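Local coordinates for protein dehydroquinate synthase (Thermus thermophilus, PDB 1UJN) that probably converts 3-deoxy-D-arabino-heptulosonate 7-phosphate to 3-dehydroquinate in the chorismate pathway, using NAD(+) and one divalent cobalt or zinc ion per subunit, at residues 284-296 / 327-341. Residues are numbered along the deposited sequence; the frame is centred on the assembly and turned at random.
Sequences PPLPPLAFEDLLP and EGLLREAFAAWREEL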
ATOM      1  N   PRO A 284      -7.784 -34.634  -4.660  1.00 34.64           N
ATOM      2  CA  PRO A 284      -8.863 -34.930  -5.606  1.00 34.26           C
ATOM      3  C   PRO A 284      -8.305 -35.269  -6.988  1.00 34.85           C
ATOM      4  O   PRO A 284      -7.348 -34.639  -7.452  1.00 31.86           O
ATOM      5  CB  PRO A 284      -9.687 -33.644  -5.603  1.00 35.59           C
ATOM      6  CG  PRO A 284      -8.660 -32.585  -5.327  1.00 36.90           C
ATOM      7  CD  PRO A 284      -7.815 -33.220  -4.243  1.00 35.08           C
ATOM      8  N   PRO A 285      -8.883 -36.285  -7.650  1.00 33.90           N
ATOM      9  CA  PRO A 285      -8.442 -36.704  -8.983  1.00 33.11           C
ATOM     10  C   PRO A 285      -8.445 -35.543  -9.970  1.00 30.84           C
ATOM     11  O   PRO A 285      -9.302 -34.665  -9.906  1.00 31.17           O
ATOM     12  CB  PRO A 285      -9.450 -37.788  -9.349  1.00 35.06           C
ATOM     13  CG  PRO A 285      -9.723 -38.426  -8.017  1.00 36.54           C
ATOM     14  CD  PRO A 285      -9.901 -37.212  -7.123  1.00 36.18           C
ATOM     15  N   LEU A 286      -7.482 -35.553 -10.885  1.00 30.03           N
ATOM     16  CA  LEU A 286      -7.344 -34.497 -11.880  1.00 28.76           C
ATOM     17  C   LEU A 286      -8.012 -34.822 -13.208  1.00 30.22           C
ATOM     18  O   LEU A 286      -8.228 -35.987 -13.540  1.00 31.40           O
ATOM     19  CB  LEU A 286      -5.861 -34.221 -12.141  1.00 26.79           C
ATOM     20  CG  LEU A 286      -5.010 -33.784 -10.950  1.00 27.50           C
ATOM     21  CD1 LEU A 286      -3.542 -33.688 -11.376  1.00 26.26           C
ATOM     22  CD2 LEU A 286      -5.520 -32.441 -10.434  1.00 25.31           C
ATOM     23  N   PRO A 287      -8.350 -33.782 -13.989  1.00 31.08           N
ATOM     24  CA  PRO A 287      -8.989 -33.956 -15.296  1.00 32.27           C
ATOM     25  C   PRO A 287      -7.896 -34.291 -16.308  1.00 35.33           C
ATOM     26  O   PRO A 287      -6.731 -33.960 -16.094  1.00 34.84           O
ATOM     27  CB  PRO A 287      -9.601 -32.591 -15.553  1.00 32.56           C
ATOM     28  CG  PRO A 287      -8.578 -31.671 -14.956  1.00 30.34           C
ATOM     29  CD  PRO A 287      -8.252 -32.353 -13.640  1.00 31.32           C
ATOM     30  N   PRO A 288      -8.252 -34.953 -17.417  1.00 37.11           N
ATOM     31  CA  PRO A 288      -7.205 -35.274 -18.390  1.00 39.64           C
ATOM     32  C   PRO A 288      -6.419 -34.034 -18.792  1.00 40.97           C
ATOM     33  O   PRO A 288      -6.980 -32.946 -18.942  1.00 40.12           O
ATOM     34  CB  PRO A 288      -7.983 -35.900 -19.550  1.00 40.27           C
ATOM     35  CG  PRO A 288      -9.373 -35.328 -19.399  1.00 40.07           C
ATOM     36  CD  PRO A 288      -9.580 -35.355 -17.911  1.00 37.39           C
ATOM     37  N   LEU A 289      -5.113 -34.200 -18.949  1.00 42.57           N
ATOM     38  CA  LEU A 289      -4.247 -33.092 -19.314  1.00 45.10           C
ATOM     39  C   LEU A 289      -3.108 -33.547 -20.221  1.00 46.45           C
ATOM     40  O   LEU A 289      -2.508 -34.598 -20.006  1.00 46.66           O
ATOM     41  CB  LEU A 289      -3.696 -32.439 -18.042  1.00 46.39           C
ATOM     42  CG  LEU A 289      -3.618 -33.361 -16.818  1.00 48.29           C
ATOM     43  CD1 LEU A 289      -2.604 -34.473 -17.064  1.00 48.41           C
ATOM     44  CD2 LEU A 289      -3.238 -32.552 -15.587  1.00 49.26           C
ATOM     45  N   ALA A 290      -2.830 -32.755 -21.249  1.00 47.74           N
ATOM     46  CA  ALA A 290      -1.763 -33.070 -22.188  1.00 49.13           C
ATOM     47  C   ALA A 290      -0.652 -32.047 -22.021  1.00 50.34           C
ATOM     48  O   ALA A 290      -0.903 -30.906 -21.638  1.00 50.65           O
ATOM     49  CB  ALA A 290      -2.296 -33.040 -23.612  1.00 48.62           C
ATOM     50  N   PHE A 291       0.579 -32.456 -22.306  1.00 51.92           N
ATOM     51  CA  PHE A 291       1.712 -31.555 -22.175  1.00 54.02           C
ATOM     52  C   PHE A 291       1.525 -30.309 -23.035  1.00 55.56           C
ATOM     53  O   PHE A 291       1.906 -29.209 -22.636  1.00 55.76           O
ATOM     54  CB  PHE A 291       3.004 -32.259 -22.586  1.00 54.49           C
ATOM     55  CG  PHE A 291       4.238 -31.444 -22.331  1.00 54.06           C
ATOM     56  CD1 PHE A 291       4.659 -31.187 -21.032  1.00 53.49           C
ATOM     57  CD2 PHE A 291       4.970 -30.916 -23.389  1.00 54.99           C
ATOM     58  CE1 PHE A 291       5.790 -30.418 -20.787  1.00 53.88           C
ATOM     59  CE2 PHE A 291       6.106 -30.144 -23.156  1.00 55.05           C
ATOM     60  CZ  PHE A 291       6.515 -29.895 -21.851  1.00 54.68           C
ATOM     61  N   GLU A 292       0.933 -30.489 -24.212  1.00 57.81           N
ATOM     62  CA  GLU A 292       0.706 -29.383 -25.136  1.00 60.54           C
ATOM     63  C   GLU A 292      -0.291 -28.364 -24.592  1.00 61.45           C
ATOM     64  O   GLU A 292      -0.181 -27.170 -24.868  1.00 62.05           O
ATOM     65  CB  GLU A 292       0.212 -29.912 -26.486  1.00 62.05           C
ATOM     66  CG  GLU A 292       1.110 -30.973 -27.111  1.00 64.29           C
ATOM     67  CD  GLU A 292       0.927 -32.341 -26.480  1.00 65.79           C
ATOM     68  OE1 GLU A 292       1.716 -33.257 -26.798  1.00 66.80           O
ATOM     69  OE2 GLU A 292      -0.012 -32.504 -25.673  1.00 67.08           O
ATOM     70  N   ASP A 293      -1.264 -28.839 -23.823  1.00 62.66           N
ATOM     71  CA  ASP A 293      -2.273 -27.961 -23.244  1.00 64.01           C
ATOM     72  C   ASP A 293      -1.782 -27.395 -21.916  1.00 64.66           C
ATOM     73  O   ASP A 293      -2.463 -26.593 -21.277  1.00 65.02           O
ATOM     74  CB  ASP A 293      -3.578 -28.728 -23.025  1.00 64.78           C
ATOM     75  CG  ASP A 293      -4.085 -29.385 -24.295  1.00 66.16           C
ATOM     76  OD1 ASP A 293      -4.244 -28.676 -25.311  1.00 66.55           O
ATOM     77  OD2 ASP A 293      -4.326 -30.611 -24.276  1.00 67.07           O
ATOM     78  N   LEU A 294      -0.592 -27.823 -21.506  1.00 65.08           N
ATOM     79  CA  LEU A 294       0.004 -27.367 -20.258  1.00 65.33           C
ATOM     80  C   LEU A 294       0.778 -26.072 -20.479  1.00 65.63           C
ATOM     81  O   LEU A 294       0.596 -25.095 -19.752  1.00 65.04           O
ATOM     82  CB  LEU A 294       0.951 -28.438 -19.711  1.00 65.12           C
ATOM     83  CG  LEU A 294       1.622 -28.136 -18.371  1.00 65.22           C
ATOM     84  CD1 LEU A 294       0.570 -28.118 -17.272  1.00 65.48           C
ATOM     85  CD2 LEU A 294       2.682 -29.188 -18.074  1.00 64.75           C
ATOM     86  N   LEU A 295       1.638 -26.083 -21.494  1.00 66.35           N
ATOM     87  CA  LEU A 295       2.473 -24.938 -21.845  1.00 67.79           C
ATOM     88  C   LEU A 295       1.829 -23.575 -21.595  1.00 68.91           C
ATOM     89  O   LEU A 295       2.455 -22.687 -21.015  1.00 69.40           O
ATOM     90  CB  LEU A 295       2.903 -25.042 -23.311  1.00 67.30           C
ATOM     91  CG  LEU A 295       3.744 -26.264 -23.685  1.00 66.90           C
ATOM     92  CD1 LEU A 295       3.975 -26.284 -25.186  1.00 66.73           C
ATOM     93  CD2 LEU A 295       5.069 -26.226 -22.938  1.00 66.89           C
ATOM     94  N   PRO A 296       0.572 -23.387 -22.034  1.00 69.74           N
ATOM     95  CA  PRO A 296      -0.102 -22.102 -21.826  1.00 70.44           C
ATOM     96  C   PRO A 296      -0.015 -21.603 -20.384  1.00 71.38           C
ATOM     97  O   PRO A 296       0.300 -20.434 -20.139  1.00 71.37           O
ATOM     98  CB  PRO A 296      -1.536 -22.400 -22.249  1.00 70.52           C
ATOM     99  CG  PRO A 296      -1.342 -23.376 -23.360  1.00 70.57           C
ATOM    100  CD  PRO A 296      -0.293 -24.310 -22.792  1.00 70.31           C
ATOM    101  N   GLU A 327      12.627 -28.738 -23.158  1.00 44.57           N
ATOM    102  CA  GLU A 327      11.237 -29.171 -23.246  1.00 44.49           C
ATOM    103  C   GLU A 327      11.144 -30.692 -23.260  1.00 42.64           C
ATOM    104  O   GLU A 327      10.195 -31.271 -22.725  1.00 41.74           O
ATOM    105  CB  GLU A 327      10.577 -28.603 -24.504  1.00 46.93           C
ATOM    106  CG  GLU A 327       9.140 -29.071 -24.709  1.00 50.83           C
ATOM    107  CD  GLU A 327       8.494 -28.467 -25.944  1.00 52.68           C
ATOM    108  OE1 GLU A 327       7.339 -28.836 -26.255  1.00 55.40           O
ATOM    109  OE2 GLU A 327       9.139 -27.624 -26.602  1.00 54.15           O
ATOM    110  N   GLY A 328      12.134 -31.337 -23.872  1.00 40.80           N
ATOM    111  CA  GLY A 328      12.143 -32.786 -23.940  1.00 38.95           C
ATOM    112  C   GLY A 328      12.172 -33.434 -22.569  1.00 37.04           C
ATOM    113  O   GLY A 328      11.602 -34.507 -22.371  1.00 37.19           O
ATOM    114  N   LEU A 329      12.842 -32.782 -21.624  1.00 36.37           N
ATOM    115  CA  LEU A 329      12.946 -33.286 -20.258  1.00 37.09           C
ATOM    116  C   LEU A 329      11.612 -33.087 -19.540  1.00 35.61           C
ATOM    117  O   LEU A 329      11.136 -33.975 -18.831  1.00 34.98           O
ATOM    118  CB  LEU A 329      14.062 -32.546 -19.516  1.00 39.73           C
ATOM    119  CG  LEU A 329      14.529 -33.074 -18.155  1.00 43.51           C
ATOM    120  CD1 LEU A 329      15.864 -32.438 -17.806  1.00 45.46           C
ATOM    121  CD2 LEU A 329      13.495 -32.774 -17.081  1.00 45.46           C
ATOM    122  N   LEU A 330      11.013 -31.916 -19.731  1.00 34.27           N
ATOM    123  CA  LEU A 330       9.730 -31.607 -19.112  1.00 34.14           C
ATOM    124  C   LEU A 330       8.656 -32.545 -19.656  1.00 35.02           C
ATOM    125  O   LEU A 330       7.807 -33.040 -18.914  1.00 32.01           O
ATOM    126  CB  LEU A 330       9.339 -30.158 -19.408  1.00 32.89           C
ATOM    127  CG  LEU A 330      10.337 -29.074 -18.987  1.00 34.06           C
ATOM    128  CD1 LEU A 330       9.880 -27.735 -19.545  1.00 34.63           C
ATOM    129  CD2 LEU A 330      10.451 -29.021 -17.467  1.00 32.44           C
ATOM    130  N   ARG A 331       8.704 -32.785 -20.961  1.00 35.38           N
ATOM    131  CA  ARG A 331       7.748 -33.654 -21.612  1.00 36.98           C
ATOM    132  C   ARG A 331       7.858 -35.061 -21.047  1.00 36.91           C
ATOM    133  O   ARG A 331       6.870 -35.714 -20.739  1.00 37.11           O
ATOM    134  CB  ARG A 331       8.057 -33.667 -23.110  1.00 39.38           C
ATOM    135  CG  ARG A 331       6.891 -34.206 -23.938  1.00 44.31           C
ATOM    136  CD  ARG A 331       7.180 -34.151 -25.443  1.00 47.35           C
ATOM    137  NE  ARG A 331       6.906 -32.812 -25.971  1.00 51.14           N
ATOM    138  CZ  ARG A 331       5.658 -32.566 -26.410  1.00 51.89           C
ATOM    139  NH1 ARG A 331       4.735 -33.511 -26.352  1.00 53.47           N
ATOM    140  NH2 ARG A 331       5.354 -31.358 -26.893  1.00 53.31           N
ATOM    141  N   GLU A 332       9.096 -35.524 -20.907  1.00 37.03           N
ATOM    142  CA  GLU A 332       9.389 -36.847 -20.369  1.00 37.18           C
ATOM    143  C   GLU A 332       8.881 -36.968 -18.932  1.00 34.22           C
ATOM    144  O   GLU A 332       8.244 -37.952 -18.568  1.00 32.68           O
ATOM    145  CB  GLU A 332      10.903 -37.081 -20.393  1.00 41.27           C
ATOM    146  CG  GLU A 332      11.365 -38.405 -19.809  1.00 47.72           C
ATOM    147  CD  GLU A 332      11.361 -39.534 -20.826  1.00 51.83           C
ATOM    148  OE1 GLU A 332      12.005 -39.381 -21.888  1.00 53.11           O
ATOM    149  OE2 GLU A 332      10.722 -40.576 -20.559  1.00 52.34           O
ATOM    150  N   ALA A 333       9.179 -35.959 -18.122  1.00 32.34           N
ATOM    151  CA  ALA A 333       8.765 -35.955 -16.721  1.00 30.55           C
ATOM    152  C   ALA A 333       7.249 -35.912 -16.582  1.00 29.77           C
ATOM    153  O   ALA A 333       6.686 -36.559 -15.702  1.00 30.72           O
ATOM    154  CB  ALA A 333       9.387 -34.770 -15.999  1.00 29.32           C
ATOM    155  N   PHE A 334       6.586 -35.144 -17.441  1.00 29.86           N
ATOM    156  CA  PHE A 334       5.134 -35.042 -17.377  1.00 31.80           C
ATOM    157  C   PHE A 334       4.510 -36.402 -17.671  1.00 32.45           C
ATOM    158  O   PHE A 334       3.545 -36.806 -17.022  1.00 30.65           O
ATOM    159  CB  PHE A 334       4.614 -34.006 -18.375  1.00 32.53           C
ATOM    160  CG  PHE A 334       3.170 -33.638 -18.167  1.00 34.92           C
ATOM    161  CD1 PHE A 334       2.768 -32.980 -17.007  1.00 34.22           C
ATOM    162  CD2 PHE A 334       2.210 -33.961 -19.120  1.00 36.71           C
ATOM    163  CE1 PHE A 334       1.432 -32.649 -16.799  1.00 35.51           C
ATOM    164  CE2 PHE A 334       0.865 -33.634 -18.923  1.00 37.54           C
ATOM    165  CZ  PHE A 334       0.476 -32.976 -17.758  1.00 36.36           C
ATOM    166  N   ALA A 335       5.069 -37.110 -18.651  1.00 32.39           N
ATOM    167  CA  ALA A 335       4.565 -38.428 -19.011  1.00 33.39           C
ATOM    168  C   ALA A 335       4.716 -39.378 -17.825  1.00 32.39           C
ATOM    169  O   ALA A 335       3.799 -40.141 -17.510  1.00 32.48           O
ATOM    170  CB  ALA A 335       5.322 -38.970 -20.224  1.00 36.19           C
ATOM    171  N   ALA A 336       5.871 -39.333 -17.166  1.00 31.56           N
ATOM    172  CA  ALA A 336       6.108 -40.195 -16.009  1.00 29.19           C
ATOM    173  C   ALA A 336       5.205 -39.763 -14.860  1.00 29.25           C
ATOM    174  O   ALA A 336       4.709 -40.593 -14.097  1.00 30.05           O
ATOM    175  CB  ALA A 336       7.558 -40.119 -15.583  1.00 28.34           C
ATOM    176  N   TRP A 337       5.007 -38.452 -14.743  1.00 28.92           N
ATOM    177  CA  TRP A 337       4.155 -37.880 -13.702  1.00 30.05           C
ATOM    178  C   TRP A 337       2.738 -38.438 -13.872  1.00 31.71           C
ATOM    179  O   TRP A 337       2.115 -38.884 -12.907  1.00 31.82           O
ATOM    180  CB  TRP A 337       4.167 -36.354 -13.838  1.00 28.37           C
ATOM    181  CG  TRP A 337       3.287 -35.594 -12.879  1.00 26.87           C
ATOM    182  CD1 TRP A 337       3.585 -35.223 -11.595  1.00 26.11           C
ATOM    183  CD2 TRP A 337       2.000 -35.046 -13.169  1.00 25.99           C
ATOM    184  NE1 TRP A 337       2.558 -34.463 -11.071  1.00 23.94           N
ATOM    185  CE2 TRP A 337       1.574 -34.341 -12.018  1.00 25.62           C
ATOM    186  CE3 TRP A 337       1.165 -35.078 -14.294  1.00 24.99           C
ATOM    187  CZ2 TRP A 337       0.347 -33.671 -11.963  1.00 25.34           C
ATOM    188  CZ3 TRP A 337      -0.056 -34.412 -14.240  1.00 27.38           C
ATOM    189  CH2 TRP A 337      -0.452 -33.716 -13.081  1.00 26.29           C
ATOM    190  N   ARG A 338       2.242 -38.425 -15.106  1.00 34.10           N
ATOM    191  CA  ARG A 338       0.908 -38.945 -15.396  1.00 38.12           C
ATOM    192  C   ARG A 338       0.800 -40.413 -14.989  1.00 39.67           C
ATOM    193  O   ARG A 338      -0.164 -40.813 -14.339  1.00 39.87           O
ATOM    194  CB  ARG A 338       0.585 -38.812 -16.887  1.00 39.06           C
ATOM    195  CG  ARG A 338       0.258 -37.403 -17.351  1.00 41.84           C
ATOM    196  CD  ARG A 338      -0.129 -37.413 -18.822  1.00 45.86           C
ATOM    197  NE  ARG A 338      -1.427 -38.050 -19.020  1.00 49.02           N
ATOM    198  CZ  ARG A 338      -1.919 -38.406 -20.201  1.00 49.96           C
ATOM    199  NH1 ARG A 338      -1.219 -38.192 -21.306  1.00 51.24           N
ATOM    200  NH2 ARG A 338      -3.113 -38.979 -20.277  1.00 50.41           N
ATOM    201  N   GLU A 339       1.788 -41.215 -15.373  1.00 41.19           N
ATOM    202  CA  GLU A 339       1.783 -42.632 -15.033  1.00 42.17           C
ATOM    203  C   GLU A 339       1.821 -42.828 -13.524  1.00 42.80           C
ATOM    204  O   GLU A 339       1.132 -43.696 -12.986  1.00 43.74           O
ATOM    205  CB  GLU A 339       2.975 -43.345 -15.680  1.00 44.69           C
ATOM    206  CG  GLU A 339       2.910 -43.417 -17.203  1.00 47.57           C
ATOM    207  CD  GLU A 339       1.667 -44.138 -17.708  1.00 50.12           C
ATOM    208  OE1 GLU A 339       1.412 -45.279 -17.263  1.00 51.00           O
ATOM    209  OE2 GLU A 339       0.949 -43.565 -18.556  1.00 51.07           O
ATOM    210  N   GLU A 340       2.628 -42.024 -12.841  1.00 42.10           N
ATOM    211  CA  GLU A 340       2.737 -42.107 -11.388  1.00 42.31           C
ATOM    212  C   GLU A 340       1.375 -41.879 -10.738  1.00 41.82           C
ATOM    213  O   GLU A 340       1.035 -42.529  -9.751  1.00 41.82           O
ATOM    214  CB  GLU A 340       3.735 -41.065 -10.871  1.00 44.42           C
ATOM    215  CG  GLU A 340       5.193 -41.462 -11.027  1.00 45.65           C
ATOM    216  CD  GLU A 340       5.721 -42.223  -9.827  1.00 47.38           C
ATOM    217  OE1 GLU A 340       4.900 -42.750  -9.047  1.00 48.59           O
ATOM    218  OE2 GLU A 340       6.960 -42.301  -9.668  1.00 49.12           O
ATOM    219  N   LEU A 341       0.601 -40.953 -11.299  1.00 41.02           N
ATOM    220  CA  LEU A 341      -0.723 -40.635 -10.773  1.00 40.96           C
ATOM    221  C   LEU A 341      -1.774 -41.653 -11.195  1.00 44.25           C
ATOM    222  O   LEU A 341      -2.656 -42.004 -10.410  1.00 43.53           O
ATOM    223  CB  LEU A 341      -1.158 -39.242 -11.227  1.00 38.08           C
ATOM    224  CG  LEU A 341      -0.349 -38.070 -10.675  1.00 34.36           C
ATOM    225  CD1 LEU A 341      -0.980 -36.767 -11.133  1.00 33.68           C
ATOM    226  CD2 LEU A 341      -0.307 -38.140  -9.157  1.00 32.71           C
TER
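Phe291 drops as a knob into a hole on helix 327-341 made by Glu327, Leu330, Arg331 and Phe334. Its CB lies 3.9 Å from Phe334 CD2. With CG anti to the backbone N (chi1 -173°), the ring reaches down to the helix surface. CD1 then meets Phe334 CB, and CE1 and CZ rest on the backbone between Leu330 and Arg331, CZ also touching Leu330 CB at 3.7 Å. On the other side, CE2 meets Glu327 CG. Phe291 CD2 sits 3.5 Å from Arg331 CZ. One ring face lies squarely over Arg331 CA, a CH-pi contact of 3.8 Å to the centroid. The Arg331 chain bends at chi3 (-82°), bringing a guanidinium face over CD2 with the two planes 65° apart. Its NH1 makes a salt bridge to Glu292 OE1 at 3.1 Å, from above the carboxylate plane, and NH2 a second to Glu327 OE1 at 3.3 Å on its own helix. A leucine in place of Arg331 would probably leave both carboxylates without their shared cation and uncover the CD2 edge of Phe291. Farther along, Leu289 CD1 meets both Phe334 CZ and the Trp337 edge at CZ3, and Leu286 CD1 touches Trp337 CH2. Trp337 NE1 hydrogen-bonds the Tyr253 carbonyl. Segment 284-296 runs antiparallel along the last helix, helices 231-240 and 247-264 packed against the pair; strands 311-314 and 319-323 intervene in sequence.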